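Local coordinates for penicillin-binding protein activator LpoB (Salmonella enterica subsp. enterica serovar Typhimurium, PDB 4Q6V) that probably regulates peptidoglycan synthesis as an outer-membrane lipoprotein that interacts with and activates penicillin-binding protein 1B, and is represented here by its C-terminal domain, at residues S85-I90 with V99-A104; Q114-L119 with G123-S128. All coordinates share one frame; numbering follows the deposited sequence.

Contact 1: S85-I90 with V99-A104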
loop_
_atom_site.group_PDB
_atom_site.type_symbol
_atom_site.label_atom_id
_atom_site.label_comp_id
_atom_site.label_asym_id
_atom_site.label_seq_id
_atom_site.Cartn_x
_atom_site.Cartn_y
_atom_site.Cartn_z
ATOM N N SER A 85 11.726 1.540 -8.011
ATOM C CA SER A 85 12.510 0.481 -8.639
ATOM C C SER A 85 12.693 -0.690 -7.690
ATOM O O SER A 85 12.750 -1.825 -8.125
ATOM C CB SER A 85 13.876 1.031 -9.097
ATOM O OG SER A 85 14.673 1.467 -8.002
ATOM N N LYS A 86 12.784 -0.417 -6.395
ATOM C CA LYS A 86 12.832 -1.496 -5.398
ATOM C C LYS A 86 11.478 -2.205 -5.295
ATOM O O LYS A 86 11.409 -3.406 -5.169
ATOM C CB LYS A 86 13.219 -0.956 -4.029
ATOM C CG LYS A 86 14.698 -0.623 -3.885
ATOM C CD LYS A 86 14.981 -0.080 -2.493
ATOM C CE LYS A 86 16.369 0.550 -2.407
ATOM N NZ LYS A 86 16.665 0.940 -1.003
ATOM N N ALA A 87 10.392 -1.454 -5.382
ATOM C CA ALA A 87 9.051 -2.015 -5.263
ATOM C C ALA A 87 8.726 -2.906 -6.451
ATOM O O ALA A 87 8.181 -3.994 -6.301
ATOM C CB ALA A 87 8.026 -0.914 -5.084
ATOM N N ILE A 88 9.109 -2.489 -7.636
ATOM C CA ILE A 88 8.884 -3.274 -8.838
ATOM C C ILE A 88 9.810 -4.500 -8.886
ATOM O O ILE A 88 9.401 -5.591 -9.340
ATOM C CB ILE A 88 9.097 -2.443 -10.114
ATOM C CG1 ILE A 88 8.063 -1.343 -10.165
ATOM C CG2 ILE A 88 8.906 -3.285 -11.360
ATOM C CD1 ILE A 88 8.346 -0.275 -11.186
ATOM N N GLY A 89 11.066 -4.290 -8.484
ATOM C CA GLY A 89 12.014 -5.399 -8.348
ATOM C C GLY A 89 11.435 -6.484 -7.462
ATOM O O GLY A 89 11.499 -7.657 -7.813
ATOM N N ILE A 90 10.819 -6.102 -6.346
ATOM C CA ILE A 90 10.241 -7.034 -5.411
ATOM C C ILE A 90 8.953 -7.628 -5.969
ATOM O O ILE A 90 8.730 -8.827 -5.908
ATOM C CB ILE A 90 9.999 -6.388 -4.017
ATOM C CG1 ILE A 90 11.303 -5.980 -3.333
ATOM C CG2 ILE A 90 9.265 -7.345 -3.082
ATOM C CD1 ILE A 90 12.201 -7.129 -2.989
ATOM N N VAL A 99 1.273 -2.760 -7.287
ATOM C CA VAL A 99 1.835 -2.257 -6.047
ATOM C C VAL A 99 1.026 -1.091 -5.528
ATOM O O VAL A 99 0.710 -0.131 -6.282
ATOM C CB VAL A 99 3.323 -1.854 -6.207
ATOM C CG1 VAL A 99 3.793 -1.075 -5.021
ATOM C CG2 VAL A 99 4.196 -3.065 -6.376
ATOM N N LEU A 100 0.697 -1.139 -4.243
ATOM C CA LEU A 100 -0.015 -0.030 -3.607
ATOM C C LEU A 100 0.880 0.770 -2.671
ATOM O O LEU A 100 1.392 0.216 -1.672
ATOM C CB LEU A 100 -1.289 -0.525 -2.915
ATOM C CG LEU A 100 -2.148 0.554 -2.249
ATOM C CD1 LEU A 100 -2.689 1.534 -3.242
ATOM C CD2 LEU A 100 -3.312 -0.139 -1.559
ATOM N N TYR A 101 1.081 2.037 -3.018
ATOM C CA TYR A 101 1.739 2.944 -2.110
ATOM C C TYR A 101 0.735 3.757 -1.315
ATOM O O TYR A 101 -0.278 4.146 -1.877
ATOM C CB TYR A 101 2.687 3.851 -2.863
ATOM C CG TYR A 101 3.664 3.167 -3.796
ATOM C CD1 TYR A 101 4.897 2.709 -3.341
ATOM C CD2 TYR A 101 3.379 3.070 -5.161
ATOM C CE1 TYR A 101 5.817 2.121 -4.199
ATOM C CE2 TYR A 101 4.302 2.504 -6.040
ATOM C CZ TYR A 101 5.505 2.044 -5.550
ATOM O OH TYR A 101 6.395 1.439 -6.419
ATOM N N SER A 102 1.035 4.029 -0.051
ATOM C CA SER A 102 0.261 4.943 0.780
ATOM C C SER A 102 1.119 5.683 1.819
ATOM O O SER A 102 2.187 5.198 2.260
ATOM C CB SER A 102 -0.918 4.174 1.415
ATOM O OG SER A 102 -0.447 3.174 2.255
ATOM N N SER A 103 0.662 6.871 2.202
ATOM C CA SER A 103 1.378 7.667 3.186
ATOM C C SER A 103 0.451 8.638 3.843
ATOM O O SER A 103 -0.506 9.039 3.203
ATOM C CB SER A 103 2.529 8.458 2.545
ATOM O OG SER A 103 1.987 9.521 1.787
ATOM N N ALA A 104 0.752 8.973 5.105
ATOM C CA ALA A 104 0.037 9.972 5.886
ATOM C C ALA A 104 0.947 11.183 6.071
ATOM O O ALA A 104 2.113 11.024 6.412
ATOM C CB ALA A 104 -0.421 9.422 7.226
#
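Y101 reaches from its strand toward A87 on the helix and illustrates how a single aromatic side chain can span the layers of a mixed alpha-beta domain. Helix 84-94 runs into strand 98-106 through a short connection and packs on one face of the sheet, with the CA atoms of A87 and V99 7.3 Å apart. The Y101 side chain leaves CB with CG anti to the carbonyl carbon (chi1 -51°), which lifts the ring off the sheet, leaning back over V99 toward the helix. One ring face lies over V99, whose CG1 sits 3.6 Å from the ring plane and is displaced toward the rim near CZ. Farther out, Y101 CE1 and CZ are each 3.9 Å from A87 CB, a methyl group that approaches the ring obliquely. At the tip, Y101 OH comes to 3.2 Å from the same A87 CB. The alanine also borders the valine, with A87 CB 4.2 Å from V99 CG1, so one small methyl serves both strand residues. Around this group, M118 of the neighbouring strand flanks V99 and Y101, while the end of the K86 side chain leads off from the strand to a salt bridge with D79. No hydrogen bond crosses between helix and strand. The buried Y101 OH has no polar partner in the model, which implies that the contact rests on van der Waals packing and probably pays some desolvation cost for that hydroxyl.

Contact 2: Q114-L119 with G123-S128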
loop_
_atom_site.group_PDB
_atom_site.type_symbol
_atom_site.label_atom_id
_atom_site.label_comp_id
_atom_site.label_asym_id
_atom_site.label_seq_id
_atom_site.Cartn_x
_atom_site.Cartn_y
_atom_site.Cartn_z
ATOM N N GLN A 114 -2.905 9.590 1.424
ATOM C CA GLN A 114 -2.841 9.532 -0.033
ATOM C C GLN A 114 -2.380 8.157 -0.456
ATOM O O GLN A 114 -1.529 7.558 0.203
ATOM C CB GLN A 114 -1.929 10.624 -0.598
ATOM C CG GLN A 114 -2.527 12.013 -0.401
ATOM C CD GLN A 114 -1.529 13.159 -0.406
ATOM O OE1 GLN A 114 -0.328 12.957 -0.223
ATOM N NE2 GLN A 114 -2.030 14.382 -0.596
HETATM N N MSE A 115 -2.965 7.674 -1.542
HETATM C CA MSE A 115 -2.662 6.301 -2.001
HETATM C C MSE A 115 -2.467 6.327 -3.486
HETATM O O MSE A 115 -3.031 7.142 -4.189
HETATM C CB MSE A 115 -3.805 5.352 -1.640
HETATM C CG MSE A 115 -3.877 5.107 -0.139
HETATM SE SE MSE A 115 -5.209 3.721 0.339
HETATM C CE MSE A 115 -6.560 4.289 -0.941
ATOM N N GLN A 116 -1.613 5.442 -3.993
ATOM C CA GLN A 116 -1.427 5.280 -5.419
ATOM C C GLN A 116 -1.224 3.812 -5.818
ATOM O O GLN A 116 -0.509 3.062 -5.142
ATOM C CB GLN A 116 -0.246 6.107 -5.845
ATOM C CG GLN A 116 -0.099 7.401 -5.052
ATOM C CD GLN A 116 1.312 7.843 -5.136
ATOM O OE1 GLN A 116 1.739 8.264 -6.226
ATOM N NE2 GLN A 116 2.038 7.734 -4.018
ATOM N N LEU A 117 -1.862 3.412 -6.910
ATOM C CA LEU A 117 -1.774 2.031 -7.389
ATOM C C LEU A 117 -0.979 1.911 -8.667
ATOM O O LEU A 117 -1.401 2.435 -9.739
ATOM C CB LEU A 117 -3.174 1.457 -7.579
ATOM C CG LEU A 117 -3.231 -0.019 -7.936
ATOM C CD1 LEU A 117 -2.880 -0.861 -6.727
ATOM C CD2 LEU A 117 -4.610 -0.329 -8.473
HETATM N N MSE A 118 0.125 1.168 -8.595
HETATM C CA MSE A 118 1.048 1.024 -9.716
HETATM C C MSE A 118 0.854 -0.307 -10.382
HETATM O O MSE A 118 0.922 -1.372 -9.764
HETATM C CB MSE A 118 2.494 1.241 -9.233
HETATM C CG MSE A 118 3.472 0.951 -10.327
HETATM SE SE MSE A 118 5.275 1.527 -9.859
HETATM C CE MSE A 118 5.757 -0.109 -8.886
ATOM N N LEU A 119 0.617 -0.297 -11.684
ATOM C CA LEU A 119 0.707 -1.520 -12.520
ATOM C C LEU A 119 2.144 -1.986 -12.686
ATOM O O LEU A 119 2.975 -1.240 -13.218
ATOM C CB LEU A 119 0.080 -1.273 -13.887
ATOM C CG LEU A 119 -0.185 -2.496 -14.787
ATOM C CD1 LEU A 119 -1.341 -3.336 -14.227
ATOM C CD2 LEU A 119 -0.494 -2.037 -16.218
ATOM N N GLY A 123 4.886 -0.031 -14.896
ATOM C CA GLY A 123 5.331 1.007 -14.008
ATOM C C GLY A 123 4.407 2.197 -13.885
ATOM O O GLY A 123 4.706 3.129 -13.109
ATOM N N GLU A 124 3.256 2.140 -14.545
ATOM C CA GLU A 124 2.364 3.284 -14.582
ATOM C C GLU A 124 1.401 3.363 -13.416
ATOM O O GLU A 124 0.827 2.338 -13.008
ATOM C CB GLU A 124 1.531 3.245 -15.849
ATOM C CG GLU A 124 0.368 4.238 -15.874
ATOM C CD GLU A 124 -0.361 4.258 -17.206
ATOM O OE1 GLU A 124 -0.181 3.360 -18.046
ATOM O OE2 GLU A 124 -1.088 5.230 -17.446
ATOM N N ILE A 125 1.179 4.579 -12.924
ATOM C CA ILE A 125 0.167 4.816 -11.898
ATOM C C ILE A 125 -1.204 4.872 -12.517
ATOM O O ILE A 125 -1.499 5.811 -13.264
ATOM C CB ILE A 125 0.447 6.071 -11.056
ATOM C CG1 ILE A 125 1.829 6.004 -10.384
ATOM C CG2 ILE A 125 -0.670 6.255 -10.008
ATOM C CD1 ILE A 125 1.917 4.980 -9.254
ATOM N N ILE A 126 -2.051 3.882 -12.219
ATOM C CA ILE A 126 -3.334 3.763 -12.891
ATOM C C ILE A 126 -4.444 4.337 -12.036
ATOM O O ILE A 126 -5.526 4.589 -12.571
ATOM C CB ILE A 126 -3.662 2.296 -13.330
ATOM C CG1 ILE A 126 -3.740 1.361 -12.115
ATOM C CG2 ILE A 126 -2.660 1.869 -14.409
ATOM C CD1 ILE A 126 -4.003 -0.096 -12.385
ATOM N N TRP A 127 -4.180 4.535 -10.737
ATOM C CA TRP A 127 -5.194 5.105 -9.829
ATOM C C TRP A 127 -4.552 5.880 -8.688
ATOM O O TRP A 127 -3.528 5.446 -8.133
ATOM C CB TRP A 127 -6.100 3.990 -9.240
ATOM C CG TRP A 127 -7.064 4.548 -8.237
ATOM C CD1 TRP A 127 -8.251 5.182 -8.532
ATOM C CD2 TRP A 127 -6.938 4.597 -6.813
ATOM N NE1 TRP A 127 -8.877 5.608 -7.388
ATOM C CE2 TRP A 127 -8.091 5.270 -6.314
ATOM C CE3 TRP A 127 -6.007 4.096 -5.902
ATOM C CZ2 TRP A 127 -8.306 5.470 -4.961
ATOM C CZ3 TRP A 127 -6.191 4.316 -4.575
ATOM C CH2 TRP A 127 -7.341 5.006 -4.105
ATOM N N SER A 128 -5.227 6.956 -8.276
ATOM C CA SER A 128 -4.770 7.746 -7.151
ATOM C C SER A 128 -5.929 8.302 -6.335
ATOM O O SER A 128 -6.947 8.628 -6.916
ATOM C CB SER A 128 -3.890 8.883 -7.670
ATOM O OG SER A 128 -3.403 9.680 -6.634
#
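L117 pairs with W127 in the middle of a beta hairpin, where strand 112-119 turns back into strand 125-132 and the pairing is interrupted by a beta bulge. The short strand segments run antiparallel at 161°. Q116 and S128 form a non-hydrogen-bonded pair, L117 and W127 a hydrogen-bonded one, and M118 and I125 the next non-hydrogen-bonded pair. The extra residue is I126, whose backbone departs from extended geometry (psi -16°).

Hydrogen bonds between backbones hold the hairpin together. L117 N donates to W127 O at 2.9 Å and is nearly straight, and L117 O accepts from I126 N, so both polar backbone atoms of L117 are engaged beside the bulge. Nearer the turn, L119 N reaches E124 O at 3.0 Å, and G123 N closes on L119 O at 2.8 Å. G123 has a positive phi of 87°, a conformation that favours glycine. CA-H...O contacts supplement these bonds, such as Q116 CA to W127 O.

Apolar packing falls on both faces. On the face of L117 and W127, the selenomethionine M115 brings CE to the indole edge, in its plane; the modelled 3.3 Å to W127 CH2 is short and doubtful in detail. Beside it, L117 CD2 meets I126 CD1 at 4.0 Å as the two chains cross obliquely. Helix 3-15 covers this face, with L10 on M115 and M14 on L117 and W127. On the other face, I125 CD1 rests against M118 CB, and the I125 CG2 branch lies near Q116 CB. With CG anti to the backbone N and the chain extended as far as selenium, M118 SE stands 3.7 Å from G123 O.

Overall arrangement
Contacts 1 and 2 follow one another along the chain and meet in the sheet, their centres about 9 Å apart. Strand 98-106 from contact 1 lies beside strand 112-119 from contact 2, and the two are probably joined by backbone hydrogen bonds from M118 N to V99 O (2.7 Å) and from Q116 N to Y101 O (2.8 Å). M118 is the side-chain link: it belongs to the hairpin, yet also packs against I88 and Y101, where the modelled CE contacts are short enough to be doubtful in detail. Helix 84-94 and helix 3-15 thus pack on opposite faces of one continuous sheet within the LpoB domain.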